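Local coordinates for DNA mismatch repair protein MUTS (Thermus aquaticus, PDB 1EWQ) that takes part in DNA mismatch repair, binding mismatched DNA and hydrolysing ATP weakly, at residues G588-L593 and L660-G665. Residues are numbered along the deposited sequence; the frame is centred on the assembly and turned at random.
Sequences GKSTFL and LLDEVG. With SO4 (sulfate ion), chain E.
Ser590 OG lies 3.3 Å from Asp662 OD2, a near approach of hydroxyl and carboxylate. The hydroxyl is committed elsewhere: OG, beside its own backbone N at chi1 -71°, donates to sulfate O1 at 2.7 Å, while Ser590 N reaches sulfate O4 along a nearly straight bond (165°). Met586 N also binds the sulfate, an ion probably from the crystallisation liquor that sits where a nucleotide phosphate would be expected. About one turn further along the helix, Leu593 points its CD1 at the strand, 3.5 Å from Leu661 O, and Leu660 CD1 answers by packing against Leu593 O. The pairing shows how Walker A and Walker B elements face each other in a P-loop ATPase: the first turn of the helix, residues 589-593, runs almost antiparallel to strand residues 660-662 (167°), their axes 9.4 Å apart at closest, with Leu692 of the neighbouring strand touching both Leu593 and Leu660. Lys589 and Glu663 are joined through a water, which accepts from NZ (2.8 Å) and donates to OE2 (2.7 Å). In the second shell, the carbonyls of Ile581 and Gly583 hold the ammonium, Gly627 N binds Asp662 OD1, and Arg666 forms a salt bridge with Glu663 OE1.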
loop_
_atom_site.group_PDB
_atom_site.type_symbol
_atom_site.label_atom_id
_atom_site.label_comp_id
_atom_site.label_asym_id
_atom_site.label_seq_id
_atom_site.Cartn_x
_atom_site.Cartn_y
_atom_site.Cartn_z
ATOM N N GLY C 588 -12.024 30.405 5.582
ATOM C CA GLY C 588 -12.712 29.900 4.403
ATOM C C GLY C 588 -12.544 30.612 3.068
ATOM O O GLY C 588 -13.424 30.506 2.213
ATOM N N LYS C 589 -11.433 31.316 2.860
ATOM C CA LYS C 589 -11.242 32.011 1.591
ATOM C C LYS C 589 -11.074 31.003 0.465
ATOM O O LYS C 589 -11.712 31.124 -0.586
ATOM C CB LYS C 589 -10.026 32.964 1.636
ATOM C CG LYS C 589 -10.158 34.081 2.675
ATOM C CD LYS C 589 -9.351 35.346 2.329
ATOM C CE LYS C 589 -7.864 35.081 2.276
ATOM N NZ LYS C 589 -7.105 36.327 1.995
ATOM N N SER C 590 -10.238 29.994 0.691
ATOM C CA SER C 590 -9.991 28.980 -0.330
ATOM C C SER C 590 -11.225 28.174 -0.674
ATOM O O SER C 590 -11.465 27.860 -1.840
ATOM C CB SER C 590 -8.882 28.039 0.109
ATOM O OG SER C 590 -7.651 28.722 0.066
ATOM N N THR C 591 -11.992 27.827 0.350
ATOM C CA THR C 591 -13.210 27.064 0.161
ATOM C C THR C 591 -14.188 27.903 -0.658
ATOM O O THR C 591 -14.919 27.373 -1.490
ATOM C CB THR C 591 -13.835 26.691 1.525
ATOM O OG1 THR C 591 -13.012 25.711 2.164
ATOM C CG2 THR C 591 -15.230 26.118 1.348
ATOM N N PHE C 592 -14.192 29.217 -0.419
ATOM C CA PHE C 592 -15.070 30.120 -1.151
ATOM C C PHE C 592 -14.711 30.086 -2.634
ATOM O O PHE C 592 -15.588 30.051 -3.494
ATOM C CB PHE C 592 -14.938 31.542 -0.608
ATOM C CG PHE C 592 -15.850 32.535 -1.274
ATOM C CD1 PHE C 592 -17.234 32.389 -1.199
ATOM C CD2 PHE C 592 -15.328 33.629 -1.957
ATOM C CE1 PHE C 592 -18.087 33.329 -1.798
ATOM C CE2 PHE C 592 -16.166 34.571 -2.558
ATOM C CZ PHE C 592 -17.551 34.423 -2.476
ATOM N N LEU C 593 -13.416 30.095 -2.934
ATOM C CA LEU C 593 -12.973 30.034 -4.320
ATOM C C LEU C 593 -13.414 28.719 -4.943
ATOM O O LEU C 593 -14.061 28.709 -5.981
ATOM C CB LEU C 593 -11.444 30.129 -4.441
ATOM C CG LEU C 593 -10.712 31.411 -4.037
ATOM C CD1 LEU C 593 -9.340 31.446 -4.723
ATOM C CD2 LEU C 593 -11.513 32.609 -4.440
ATOM N N LEU C 660 -9.012 31.231 -10.633
ATOM C CA LEU C 660 -8.967 31.222 -9.171
ATOM C C LEU C 660 -7.530 31.308 -8.676
ATOM O O LEU C 660 -6.780 30.346 -8.796
ATOM C CB LEU C 660 -9.616 29.944 -8.621
ATOM C CG LEU C 660 -11.073 29.612 -8.995
ATOM C CD1 LEU C 660 -11.512 28.349 -8.229
ATOM C CD2 LEU C 660 -11.985 30.764 -8.649
ATOM N N LEU C 661 -7.142 32.460 -8.133
ATOM C CA LEU C 661 -5.781 32.633 -7.638
ATOM C C LEU C 661 -5.762 32.695 -6.122
ATOM O O LEU C 661 -6.541 33.410 -5.496
ATOM C CB LEU C 661 -5.139 33.890 -8.226
ATOM C CG LEU C 661 -5.125 34.020 -9.755
ATOM C CD1 LEU C 661 -4.323 35.266 -10.137
ATOM C CD2 LEU C 661 -4.531 32.768 -10.398
ATOM N N ASP C 662 -4.842 31.931 -5.548
ATOM C CA ASP C 662 -4.689 31.810 -4.105
ATOM C C ASP C 662 -3.302 32.289 -3.682
ATOM O O ASP C 662 -2.326 31.548 -3.770
ATOM C CB ASP C 662 -4.902 30.334 -3.733
ATOM C CG ASP C 662 -4.753 30.053 -2.247
ATOM O OD1 ASP C 662 -3.941 29.157 -1.895
ATOM O OD2 ASP C 662 -5.452 30.701 -1.442
ATOM N N GLU C 663 -3.229 33.546 -3.247
ATOM C CA GLU C 663 -1.989 34.154 -2.769
ATOM C C GLU C 663 -0.819 34.176 -3.767
ATOM O O GLU C 663 0.337 33.918 -3.411
ATOM C CB GLU C 663 -1.565 33.480 -1.454
ATOM C CG GLU C 663 -2.720 33.326 -0.446
ATOM C CD GLU C 663 -2.278 32.828 0.927
ATOM O OE1 GLU C 663 -1.436 31.913 0.993
ATOM O OE2 GLU C 663 -2.785 33.341 1.945
ATOM N N VAL C 664 -1.120 34.490 -5.020
ATOM C CA VAL C 664 -0.085 34.586 -6.042
ATOM C C VAL C 664 0.812 35.775 -5.673
ATOM O O VAL C 664 0.317 36.879 -5.414
ATOM C CB VAL C 664 -0.725 34.779 -7.448
ATOM C CG1 VAL C 664 0.295 35.305 -8.450
ATOM C CG2 VAL C 664 -1.273 33.448 -7.931
ATOM N N GLY C 665 2.121 35.536 -5.621
ATOM C CA GLY C 665 3.071 36.585 -5.264
ATOM C C GLY C 665 3.971 36.185 -4.103
ATOM O O GLY C 665 5.033 36.768 -3.887
HETATM S S SO4 E . -7.668 29.646 3.529
HETATM O O1 SO4 E . -6.747 28.972 2.592
HETATM O O2 SO4 E . -7.387 29.171 4.895
HETATM O O3 SO4 E . -7.468 31.105 3.480
HETATM O O4 SO4 E . -9.067 29.337 3.198
HETATM O O HOH W 1 -5.067 34.622 1.259
#